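Local structure of xyloglucan-specific endo-beta-1,4-glucanase BoGH9A (Bacteroides ovatus, 6DHT) at residues V35-V49 / K85-F97. The protein cleaves the beta-1,4-glucan backbone of xyloglucan internally, releasing xyloglucan oligosaccharides. Numbering follows the deposited sequence.
Sequences VDSGKVEEFVIWDAV and KYILKVNGASVTF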
loop_
_atom_site.group_PDB
_atom_site.type_symbol
_atom_site.label_atom_id
_atom_site.label_comp_id
_atom_site.label_asym_id
_atom_site.label_seq_id
_atom_site.Cartn_x
_atom_site.Cartn_y
_atom_site.Cartn_z
ATOM N N VAL A 35 -20.006 -1.298 19.669
ATOM C CA VAL A 35 -19.881 -0.401 20.800
ATOM C C VAL A 35 -18.649 -0.839 21.588
ATOM O O VAL A 35 -18.533 -2.004 21.961
ATOM C CB VAL A 35 -21.129 -0.458 21.672
ATOM C CG1 VAL A 35 -21.002 0.549 22.790
ATOM C CG2 VAL A 35 -22.378 -0.171 20.883
ATOM N N ASP A 36 -17.722 0.081 21.820
ATOM C CA ASP A 36 -16.408 -0.253 22.351
ATOM C C ASP A 36 -16.424 -0.687 23.820
ATOM O O ASP A 36 -15.508 -1.377 24.266
ATOM C CB ASP A 36 -15.463 0.944 22.198
ATOM C CG ASP A 36 -14.031 0.632 22.603
ATOM O OD1 ASP A 36 -13.453 -0.353 22.102
ATOM O OD2 ASP A 36 -13.455 1.387 23.416
ATOM N N SER A 37 -17.445 -0.258 24.557
ATOM C CA SER A 37 -17.563 -0.598 25.978
ATOM C C SER A 37 -18.896 -0.119 26.489
ATOM O O SER A 37 -19.473 0.814 25.940
ATOM C CB SER A 37 -16.437 0.021 26.807
ATOM O OG SER A 37 -16.487 1.436 26.776
ATOM N N GLY A 38 -19.385 -0.784 27.530
ATOM C CA GLY A 38 -20.639 -0.415 28.157
ATOM C C GLY A 38 -21.707 -1.469 27.971
ATOM O O GLY A 38 -21.607 -2.345 27.114
ATOM N N LYS A 39 -22.753 -1.378 28.782
ATOM C CA LYS A 39 -23.854 -2.315 28.713
ATOM C C LYS A 39 -24.879 -1.839 27.686
ATOM O O LYS A 39 -25.426 -0.744 27.804
ATOM C CB LYS A 39 -24.490 -2.450 30.105
ATOM C CG LYS A 39 -25.448 -3.631 30.241
ATOM C CD LYS A 39 -25.773 -3.953 31.701
ATOM C CE LYS A 39 -26.849 -5.035 31.819
ATOM N NZ LYS A 39 -26.653 -6.164 30.855
ATOM N N VAL A 40 -25.114 -2.665 26.667
ATOM C CA VAL A 40 -26.051 -2.360 25.591
ATOM C C VAL A 40 -26.968 -3.564 25.399
ATOM O O VAL A 40 -26.508 -4.709 25.436
ATOM C CB VAL A 40 -25.290 -2.054 24.264
ATOM C CG1 VAL A 40 -26.243 -1.984 23.088
ATOM C CG2 VAL A 40 -24.534 -0.753 24.400
ATOM N N GLU A 41 -28.257 -3.316 25.190
ATOM C CA GLU A 41 -29.207 -4.400 24.991
ATOM C C GLU A 41 -29.976 -4.279 23.687
ATOM O O GLU A 41 -30.549 -5.256 23.202
ATOM C CB GLU A 41 -30.180 -4.457 26.173
ATOM C CG GLU A 41 -29.487 -4.809 27.483
ATOM C CD GLU A 41 -30.428 -4.840 28.671
ATOM O OE1 GLU A 41 -31.644 -4.607 28.490
ATOM O OE2 GLU A 41 -29.944 -5.102 29.793
ATOM N N GLU A 42 -29.972 -3.083 23.113
ATOM C CA GLU A 42 -30.823 -2.781 21.974
ATOM C C GLU A 42 -30.269 -1.610 21.154
ATOM O O GLU A 42 -29.686 -0.693 21.707
ATOM C CB GLU A 42 -32.195 -2.424 22.526
ATOM C CG GLU A 42 -33.236 -2.058 21.526
ATOM C CD GLU A 42 -34.559 -1.763 22.207
ATOM O OE1 GLU A 42 -34.991 -2.597 23.031
ATOM O OE2 GLU A 42 -35.152 -0.698 21.935
ATOM N N PHE A 43 -30.458 -1.643 19.833
ATOM C CA PHE A 43 -30.199 -0.467 19.008
ATOM C C PHE A 43 -31.273 -0.292 17.961
ATOM O O PHE A 43 -32.009 -1.234 17.650
ATOM C CB PHE A 43 -28.807 -0.532 18.344
ATOM C CG PHE A 43 -28.713 -1.492 17.184
ATOM C CD1 PHE A 43 -28.467 -2.839 17.394
ATOM C CD2 PHE A 43 -28.865 -1.034 15.888
ATOM C CE1 PHE A 43 -28.383 -3.720 16.320
ATOM C CE2 PHE A 43 -28.768 -1.904 14.811
ATOM C CZ PHE A 43 -28.533 -3.242 15.032
ATOM N N VAL A 44 -31.361 0.923 17.424
ATOM C CA VAL A 44 -32.371 1.270 16.429
ATOM C C VAL A 44 -31.729 2.080 15.300
ATOM O O VAL A 44 -30.872 2.925 15.540
ATOM C CB VAL A 44 -33.532 2.088 17.059
ATOM C CG1 VAL A 44 -34.596 2.394 16.040
ATOM C CG2 VAL A 44 -34.128 1.325 18.224
ATOM N N ILE A 45 -32.149 1.796 14.071
ATOM C CA ILE A 45 -31.776 2.615 12.934
ATOM C C ILE A 45 -32.983 3.442 12.498
ATOM O O ILE A 45 -34.077 2.896 12.306
ATOM C CB ILE A 45 -31.316 1.735 11.744
ATOM C CG1 ILE A 45 -30.206 0.757 12.189
ATOM C CG2 ILE A 45 -30.899 2.598 10.554
ATOM C CD1 ILE A 45 -28.951 1.393 12.700
ATOM N N TRP A 46 -32.768 4.750 12.351
ATOM C CA TRP A 46 -33.783 5.678 11.848
ATOM C C TRP A 46 -33.386 6.310 10.524
ATOM O O TRP A 46 -32.218 6.615 10.313
ATOM C CB TRP A 46 -33.959 6.822 12.851
ATOM C CG TRP A 46 -34.379 6.385 14.205
ATOM C CD1 TRP A 46 -33.576 6.136 15.272
ATOM C CD2 TRP A 46 -35.719 6.139 14.638
ATOM N NE1 TRP A 46 -34.337 5.750 16.353
ATOM C CE2 TRP A 46 -35.655 5.735 15.981
ATOM C CE3 TRP A 46 -36.961 6.198 14.009
ATOM C CZ2 TRP A 46 -36.792 5.406 16.718
ATOM C CZ3 TRP A 46 -38.089 5.875 14.743
ATOM C CH2 TRP A 46 -37.993 5.482 16.080
ATOM N N ASP A 47 -34.348 6.527 9.641
ATOM C CA ASP A 47 -34.112 7.305 8.433
ATOM C C ASP A 47 -33.912 8.754 8.878
ATOM O O ASP A 47 -34.780 9.331 9.538
ATOM C CB ASP A 47 -35.300 7.155 7.472
ATOM C CG ASP A 47 -35.108 7.894 6.152
ATOM O OD1 ASP A 47 -34.700 9.070 6.161
ATOM O OD2 ASP A 47 -35.385 7.297 5.081
ATOM N N ALA A 48 -32.770 9.345 8.545
ATOM C CA ALA A 48 -32.406 10.645 9.101
ATOM C C ALA A 48 -33.299 11.761 8.575
ATOM O O ALA A 48 -33.460 12.794 9.227
ATOM C CB ALA A 48 -30.937 10.960 8.808
ATOM N N VAL A 49 -33.870 11.553 7.398
ATOM C CA VAL A 49 -34.691 12.559 6.741
ATOM C C VAL A 49 -36.167 12.437 7.144
ATOM O O VAL A 49 -36.763 13.407 7.602
ATOM C CB VAL A 49 -34.598 12.428 5.221
ATOM C CG1 VAL A 49 -35.290 13.594 4.540
ATOM C CG2 VAL A 49 -33.143 12.355 4.785
ATOM N N LYS A 85 -29.370 8.382 4.157
ATOM C CA LYS A 85 -28.686 8.793 5.377
ATOM C C LYS A 85 -29.511 8.329 6.558
ATOM O O LYS A 85 -30.735 8.485 6.558
ATOM C CB LYS A 85 -28.515 10.316 5.414
ATOM C CG LYS A 85 -27.788 10.824 6.639
ATOM C CD LYS A 85 -27.691 12.350 6.655
ATOM C CE LYS A 85 -27.052 12.824 7.944
ATOM N NZ LYS A 85 -26.829 14.302 7.981
ATOM N N TYR A 86 -28.842 7.741 7.542
ATOM C CA TYR A 86 -29.506 7.052 8.645
ATOM C C TYR A 86 -28.917 7.485 9.981
ATOM O O TYR A 86 -27.799 8.008 10.046
ATOM C CB TYR A 86 -29.372 5.529 8.493
ATOM C CG TYR A 86 -30.079 5.006 7.280
ATOM C CD1 TYR A 86 -31.423 4.654 7.334
ATOM C CD2 TYR A 86 -29.414 4.886 6.071
ATOM C CE1 TYR A 86 -32.074 4.198 6.232
ATOM C CE2 TYR A 86 -30.056 4.428 4.957
ATOM C CZ TYR A 86 -31.398 4.077 5.044
ATOM O OH TYR A 86 -32.070 3.619 3.943
ATOM N N ILE A 87 -29.685 7.280 11.046
ATOM C CA ILE A 87 -29.189 7.509 12.393
ATOM C C ILE A 87 -29.197 6.210 13.177
ATOM O O ILE A 87 -30.214 5.519 13.221
ATOM C CB ILE A 87 -30.077 8.505 13.157
ATOM C CG1 ILE A 87 -30.264 9.800 12.361
ATOM C CG2 ILE A 87 -29.487 8.793 14.545
ATOM C CD1 ILE A 87 -31.423 10.654 12.896
ATOM N N LEU A 88 -28.064 5.888 13.787
ATOM C CA LEU A 88 -27.949 4.734 14.663
ATOM C C LEU A 88 -28.050 5.238 16.097
ATOM O O LEU A 88 -27.205 6.004 16.533
ATOM C CB LEU A 88 -26.598 4.033 14.458
ATOM C CG LEU A 88 -26.374 2.664 15.128
ATOM C CD1 LEU A 88 -25.125 2.009 14.546
ATOM C CD2 LEU A 88 -26.195 2.734 16.581
ATOM N N LYS A 89 -29.072 4.800 16.824
ATOM C CA LYS A 89 -29.211 5.154 18.241
ATOM C C LYS A 89 -28.978 3.921 19.111
ATOM O O LYS A 89 -29.581 2.871 18.875
ATOM C CB LYS A 89 -30.594 5.752 18.532
ATOM C CG LYS A 89 -30.779 7.204 18.099
ATOM C CD LYS A 89 -31.864 7.885 18.950
ATOM C CE LYS A 89 -32.247 9.266 18.428
ATOM N NZ LYS A 89 -31.063 10.109 18.071
ATOM N N VAL A 90 -28.089 4.061 20.093
ATOM C CA VAL A 90 -27.788 3.016 21.069
ATOM C C VAL A 90 -27.712 3.670 22.427
ATOM O O VAL A 90 -26.828 4.495 22.662
ATOM C CB VAL A 90 -26.399 2.358 20.883
ATOM C CG1 VAL A 90 -26.321 1.068 21.695
ATOM C CG2 VAL A 90 -26.129 2.089 19.468
ATOM N N ASN A 91 -28.622 3.289 23.321
ATOM C CA ASN A 91 -28.647 3.842 24.671
ATOM C C ASN A 91 -28.745 5.361 24.584
ATOM O O ASN A 91 -29.670 5.886 23.964
ATOM C CB ASN A 91 -27.410 3.391 25.449
ATOM C CG ASN A 91 -27.416 1.888 25.744
ATOM O OD1 ASN A 91 -28.127 1.114 25.087
ATOM N ND2 ASN A 91 -26.629 1.471 26.738
ATOM N N GLY A 92 -27.793 6.077 25.164
ATOM C CA GLY A 92 -27.821 7.523 25.073
ATOM C C GLY A 92 -27.264 8.067 23.771
ATOM O O GLY A 92 -27.541 9.206 23.396
ATOM N N ALA A 93 -26.489 7.240 23.072
ATOM C CA ALA A 93 -25.606 7.722 22.019
ATOM C C ALA A 93 -26.209 7.616 20.626
ATOM O O ALA A 93 -27.130 6.844 20.397
ATOM C CB ALA A 93 -24.319 6.950 22.069
ATOM N N SER A 94 -25.677 8.398 19.693
ATOM C CA SER A 94 -26.050 8.232 18.298
ATOM C C SER A 94 -24.944 8.663 17.338
ATOM O O SER A 94 -24.036 9.402 17.700
ATOM C CB SER A 94 -27.335 9.003 17.994
ATOM O OG SER A 94 -27.097 10.398 17.986
ATOM N N VAL A 95 -25.030 8.145 16.116
ATOM C CA VAL A 95 -24.138 8.533 15.028
ATOM C C VAL A 95 -24.945 8.452 13.748
ATOM O O VAL A 95 -25.837 7.622 13.641
ATOM C CB VAL A 95 -22.884 7.623 14.914
ATOM C CG1 VAL A 95 -22.030 7.731 16.157
ATOM C CG2 VAL A 95 -23.264 6.177 14.655
ATOM N N THR A 96 -24.647 9.323 12.788
ATOM C CA THR A 96 -25.285 9.242 11.476
ATOM C C THR A 96 -24.330 8.536 10.525
ATOM O O THR A 96 -23.115 8.636 10.681
ATOM C CB THR A 96 -25.629 10.619 10.883
ATOM O OG1 THR A 96 -24.425 11.339 10.619
ATOM C CG2 THR A 96 -26.498 11.416 11.837
ATOM N N PHE A 97 -24.886 7.834 9.546
ATOM C CA PHE A 97 -24.059 7.153 8.554
ATOM C C PHE A 97 -24.783 7.079 7.226
ATOM O O PHE A 97 -25.992 7.298 7.143
ATOM C CB PHE A 97 -23.696 5.750 9.047
ATOM C CG PHE A 97 -24.870 4.813 9.162
ATOM C CD1 PHE A 97 -25.241 4.017 8.091
ATOM C CD2 PHE A 97 -25.600 4.719 10.338
ATOM C CE1 PHE A 97 -26.320 3.142 8.176
ATOM C CE2 PHE A 97 -26.675 3.848 10.426
ATOM C CZ PHE A 97 -27.037 3.064 9.364
HETATM O O HOH W 1 -30.296 1.375 23.248
HETATM O O HOH W 2 -33.396 6.442 2.394
HETATM O O HOH W 3 -32.581 8.703 4.363
#
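The carbonyl oxygen of Lys-85 accepts a hydrogen bond from the backbone N of Ala-48, 3.0 Å from Lys-85 O and tilted 28° from the carbonyl plane, and a water lies within hydrogen-bonding reach of both Lys-85 O and Asp-47 OD1, able to donate to either. That carboxylate oxygen accepts the backbone N of Val-49, forming an Asx turn, and the N of Ser-50, which pins the carboxylate where strand 42-47 ends. Two antiparallel hydrogen-bonded pairs, Val-44 with Lys-89 and Trp-46 with Ile-87, set the register; the tightest of their bonds runs from Ile-87 N to Trp-46 O at 2.7 Å. On the face bearing these four residues, Val-44 CG1 sits 3.3 Å above the plane of the Trp-46 indole, toward its rim, while Lys-89 CG crosses near CD1 of that ring. On the other face, Ile-45 has CG1 anti to its carbonyl carbon (chi1 -53°), and the further turn about CG1 swings CD1 to 3.8 Å from Leu-88 CG and to the edge of the Phe-97 ring. Beyond strand 84-90, Asn-91 donates from ND2 to Lys-39 O at 2.7 Å, with that oxygen close to the Asn-91 amide plane, though the N-H...O angle is bent to 139°. Beside it, Val-40 CG1 presses on Val-90 CG1 at 3.4 Å, tighter than usual. With an alanine here in place of Val-40, Val-90 CG1 would probably lose two methyl neighbours, opening a gap beside the Asn-91 amide. Within the N-terminal Ig-like domain, strands 42-47 and 84-90 are the central pair of a four-stranded antiparallel sheet, flanked by strands 53-58 and 93-99, and Leu-75 of strand 72-76, from the second sheet, packs on Phe-43, Leu-88 and Val-90.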